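PDB 6Y1W: putative tryptophan halogenase from Xanthomonas campestris pv. campestris, which is a flavin-dependent halogenase, probably using reduced FAD to halogenate indole-type substrates as its tryptophan halogenase relatives do. Local coordinates for residues A[123-132]-A[468-476]. Numbering follows the deposited sequence.
Sequences FWLKAHARGV and DAELSQFLE
Arg130 grips Asp468 side-on with two nitrogens, one to each carboxylate oxygen. In this salt bridge Arg130 NE reaches Asp468 OD1 at 2.8 Å, on the syn lone pair of that oxygen, whereas Arg130 NH2 meets Asp468 OD2 at 2.9 Å in the straighter of the two bonds. The fork is not flat, since the guanidinium and carboxylate planes stand 46° apart. Bends at chi2 and chi3 bring NE round to the carboxylate of Asp468; CB and CG of Arg130 also lie alongside OD1. A water donating to both Arg130 O and Asp468 OD2 ties the same carboxylate to the backbone.

Leu471 fills the middle. With its CG anti to the backbone N (chi1 -171°), Leu471 CD2 crosses the aliphatic chain of Lys126 3.4 Å from Lys126 CG, tighter than usual for two carbons, while Leu471 CG rests on Ala127 CB. The ammonium of Lys126 is engaged elsewhere, in a salt bridge to Asp464. One turn on, Leu475 sets CD2 at 3.5 Å from Ala127 CB; the small alanine thus receives both leucines. These contacts join helix 120-129, along most of its length, to the first turns of helix 468-486, at the periphery of the halogenase and away from its predicted flavin and tryptophan sites. The short helical segments run at 124° to each other, with axes 10.3 Å apart. At Gly131 a Schellman motif with positive phi ends the first helix, and Val132 then packs its CB against Ser472 CB; a second water joins Val132 O to Ser472 OG.

Farther along, Phe474 directs its ring edge at the face of Phe123 in a T-shaped pair, centroids 5.5 Å apart, and CE2 of Phe474 comes to 3.8 Å from Phe123 CB. Phe120 also touches Phe474, and Met466 lies against Phe123.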
loop_
_atom_site.group_PDB
_atom_site.type_symbol
_atom_site.label_atom_id
_atom_site.label_comp_id
_atom_site.label_asym_id
_atom_site.label_seq_id
_atom_site.Cartn_x
_atom_site.Cartn_y
_atom_site.Cartn_z
ATOM N N PHE A 123 -10.192 19.738 8.809
ATOM C CA PHE A 123 -11.295 20.693 8.747
ATOM C C PHE A 123 -12.165 20.578 9.983
ATOM O O PHE A 123 -12.599 21.596 10.540
ATOM C CB PHE A 123 -12.101 20.475 7.468
ATOM C CG PHE A 123 -11.257 20.638 6.244
ATOM C CD1 PHE A 123 -11.019 21.896 5.718
ATOM C CD2 PHE A 123 -10.609 19.537 5.686
ATOM C CE1 PHE A 123 -10.183 22.069 4.621
ATOM C CE2 PHE A 123 -9.780 19.687 4.590
ATOM C CZ PHE A 123 -9.554 20.947 4.050
ATOM N N TRP A 124 -12.396 19.352 10.456
ATOM C CA TRP A 124 -13.200 19.200 11.670
ATOM C C TRP A 124 -12.510 19.830 12.877
ATOM O O TRP A 124 -13.168 20.492 13.688
ATOM C CB TRP A 124 -13.507 17.726 11.920
ATOM C CG TRP A 124 -14.398 17.528 13.091
ATOM C CD1 TRP A 124 -15.768 17.505 13.076
ATOM C CD2 TRP A 124 -14.011 17.324 14.456
ATOM N NE1 TRP A 124 -16.252 17.296 14.349
ATOM C CE2 TRP A 124 -15.201 17.210 15.218
ATOM C CE3 TRP A 124 -12.786 17.257 15.118
ATOM C CZ2 TRP A 124 -15.195 16.998 16.603
ATOM C CZ3 TRP A 124 -12.785 17.058 16.486
ATOM C CH2 TRP A 124 -13.979 16.942 17.219
ATOM N N LEU A 125 -11.182 19.643 13.004
ATOM C CA LEU A 125 -10.425 20.214 14.119
ATOM C C LEU A 125 -10.483 21.745 14.109
ATOM O O LEU A 125 -10.664 22.377 15.161
ATOM C CB LEU A 125 -8.971 19.730 14.055
ATOM C CG LEU A 125 -8.774 18.272 14.525
ATOM C CD1 LEU A 125 -7.442 17.670 14.030
ATOM C CD2 LEU A 125 -8.956 18.118 16.052
ATOM N N LYS A 126 -10.320 22.353 12.935
ATOM C CA LYS A 126 -10.459 23.801 12.833
ATOM C C LYS A 126 -11.862 24.201 13.238
ATOM O O LYS A 126 -12.058 25.156 14.005
ATOM C CB LYS A 126 -10.159 24.249 11.404
ATOM C CG LYS A 126 -10.532 25.681 11.072
ATOM C CD LYS A 126 -9.482 26.645 11.456
ATOM C CE LYS A 126 -9.841 28.022 10.916
ATOM N NZ LYS A 126 -8.771 28.893 11.457
ATOM N N ALA A 127 -12.860 23.452 12.752
ATOM C CA ALA A 127 -14.239 23.789 13.083
ATOM C C ALA A 127 -14.482 23.663 14.573
ATOM O O ALA A 127 -15.215 24.466 15.153
ATOM C CB ALA A 127 -15.219 22.905 12.306
ATOM N N HIS A 128 -13.906 22.641 15.202
ATOM C CA HIS A 128 -14.016 22.501 16.647
ATOM C C HIS A 128 -13.370 23.689 17.372
ATOM O O HIS A 128 -13.939 24.225 18.335
ATOM C CB HIS A 128 -13.375 21.174 17.062
ATOM C CG HIS A 128 -13.675 20.765 18.464
ATOM N ND1 HIS A 128 -12.772 20.079 19.245
ATOM C CD2 HIS A 128 -14.788 20.919 19.216
ATOM C CE1 HIS A 128 -13.310 19.842 20.428
ATOM N NE2 HIS A 128 -14.533 20.341 20.435
ATOM N N ALA A 129 -12.190 24.119 16.921
ATOM C CA ALA A 129 -11.559 25.283 17.545
ATOM C C ALA A 129 -12.412 26.535 17.378
ATOM O O ALA A 129 -12.386 27.418 18.244
ATOM C CB ALA A 129 -10.152 25.516 16.979
ATOM N N ARG A 130 -13.168 26.636 16.283
ATOM C CA ARG A 130 -14.043 27.776 16.024
ATOM C C ARG A 130 -15.453 27.580 16.570
ATOM O O ARG A 130 -16.298 28.453 16.367
ATOM C CB ARG A 130 -14.121 28.077 14.519
ATOM C CG ARG A 130 -12.762 28.418 13.858
ATOM C CD ARG A 130 -12.156 29.696 14.451
ATOM N NE ARG A 130 -13.013 30.835 14.148
ATOM C CZ ARG A 130 -12.745 32.106 14.445
ATOM N NH1 ARG A 130 -11.619 32.454 15.077
ATOM N NH2 ARG A 130 -13.628 33.034 14.098
ATOM N N GLY A 131 -15.725 26.465 17.249
ATOM C CA GLY A 131 -17.041 26.221 17.813
ATOM C C GLY A 131 -18.139 25.984 16.800
ATOM O O GLY A 131 -19.310 26.209 17.109
ATOM N N VAL A 132 -17.806 25.504 15.598
ATOM C CA VAL A 132 -18.832 25.209 14.609
ATOM C C VAL A 132 -18.817 23.728 14.192
ATOM O O VAL A 132 -19.331 23.401 13.149
ATOM C CB VAL A 132 -18.737 26.142 13.380
ATOM C CG1 VAL A 132 -18.887 27.618 13.810
ATOM C CG2 VAL A 132 -17.412 25.975 12.589
ATOM N N ASP A 468 -15.505 31.062 9.082
ATOM C CA ASP A 468 -16.479 30.300 9.862
ATOM C C ASP A 468 -17.683 29.886 9.023
ATOM O O ASP A 468 -18.149 28.744 9.130
ATOM C CB ASP A 468 -16.938 31.121 11.065
ATOM C CG ASP A 468 -15.915 31.173 12.189
ATOM O OD1 ASP A 468 -14.852 30.515 12.120
ATOM O OD2 ASP A 468 -16.166 31.926 13.153
ATOM N N ALA A 469 -18.229 30.801 8.204
ATOM C CA ALA A 469 -19.432 30.463 7.450
ATOM C C ALA A 469 -19.138 29.380 6.418
ATOM O O ALA A 469 -19.938 28.449 6.243
ATOM C CB ALA A 469 -20.022 31.714 6.768
ATOM N N GLU A 470 -18.003 29.492 5.719
ATOM C CA GLU A 470 -17.633 28.479 4.733
ATOM C C GLU A 470 -17.386 27.135 5.400
ATOM O O GLU A 470 -17.817 26.083 4.904
ATOM C CB GLU A 470 -16.387 28.927 3.964
ATOM C CG GLU A 470 -16.058 27.984 2.810
ATOM C CD GLU A 470 -14.742 28.319 2.102
ATOM O OE1 GLU A 470 -14.059 29.305 2.487
ATOM O OE2 GLU A 470 -14.400 27.581 1.154
ATOM N N LEU A 471 -16.724 27.156 6.547
ATOM C CA LEU A 471 -16.418 25.928 7.254
ATOM C C LEU A 471 -17.682 25.264 7.772
ATOM O O LEU A 471 -17.845 24.045 7.651
ATOM C CB LEU A 471 -15.447 26.269 8.380
ATOM C CG LEU A 471 -14.751 25.222 9.218
ATOM C CD1 LEU A 471 -14.001 24.230 8.341
ATOM C CD2 LEU A 471 -13.818 25.981 10.132
ATOM N N SER A 472 -18.592 26.058 8.343
ATOM C CA SER A 472 -19.857 25.519 8.827
ATOM C C SER A 472 -20.707 24.991 7.680
ATOM O O SER A 472 -21.398 23.968 7.826
ATOM C CB SER A 472 -20.607 26.597 9.619
ATOM O OG SER A 472 -21.746 26.017 10.211
ATOM N N GLN A 473 -20.676 25.669 6.532
ATOM C CA GLN A 473 -21.434 25.221 5.371
ATOM C C GLN A 473 -20.888 23.898 4.851
ATOM O O GLN A 473 -21.655 23.020 4.435
ATOM C CB GLN A 473 -21.369 26.281 4.275
ATOM C CG GLN A 473 -21.963 25.861 2.953
ATOM C CD GLN A 473 -21.738 26.912 1.872
ATOM O OE1 GLN A 473 -20.596 27.262 1.556
ATOM N NE2 GLN A 473 -22.829 27.426 1.309
ATOM N N PHE A 474 -19.564 23.752 4.869
ATOM C CA PHE A 474 -18.920 22.511 4.462
ATOM C C PHE A 474 -19.365 21.360 5.362
ATOM O O PHE A 474 -19.818 20.318 4.880
ATOM C CB PHE A 474 -17.401 22.708 4.514
ATOM C CG PHE A 474 -16.584 21.441 4.268
ATOM C CD1 PHE A 474 -16.735 20.699 3.093
ATOM C CD2 PHE A 474 -15.656 21.018 5.207
ATOM C CE1 PHE A 474 -15.966 19.527 2.873
ATOM C CE2 PHE A 474 -14.899 19.861 4.991
ATOM C CZ PHE A 474 -15.064 19.112 3.821
ATOM N N LEU A 475 -19.248 21.542 6.676
ATOM C CA LEU A 475 -19.615 20.471 7.602
ATOM C C LEU A 475 -21.114 20.161 7.531
ATOM O O LEU A 475 -21.505 18.987 7.527
ATOM C CB LEU A 475 -19.192 20.851 9.021
ATOM C CG LEU A 475 -17.839 20.253 9.463
ATOM C CD1 LEU A 475 -16.657 20.594 8.558
ATOM C CD2 LEU A 475 -17.557 20.670 10.899
ATOM N N GLU A 476 -21.968 21.190 7.460
ATOM C CA GLU A 476 -23.413 20.943 7.453
ATOM C C GLU A 476 -23.876 20.277 6.162
ATOM O O GLU A 476 -24.826 19.486 6.189
ATOM C CB GLU A 476 -24.188 22.247 7.681
ATOM C CG GLU A 476 -24.395 22.580 9.138
ATOM C CD GLU A 476 -25.207 21.513 9.871
ATOM O OE1 GLU A 476 -26.454 21.540 9.764
ATOM O OE2 GLU A 476 -24.593 20.653 10.551
HETATM O O HOH W 1 -16.425 31.063 15.684
HETATM O O HOH W 2 -21.390 23.219 11.187
#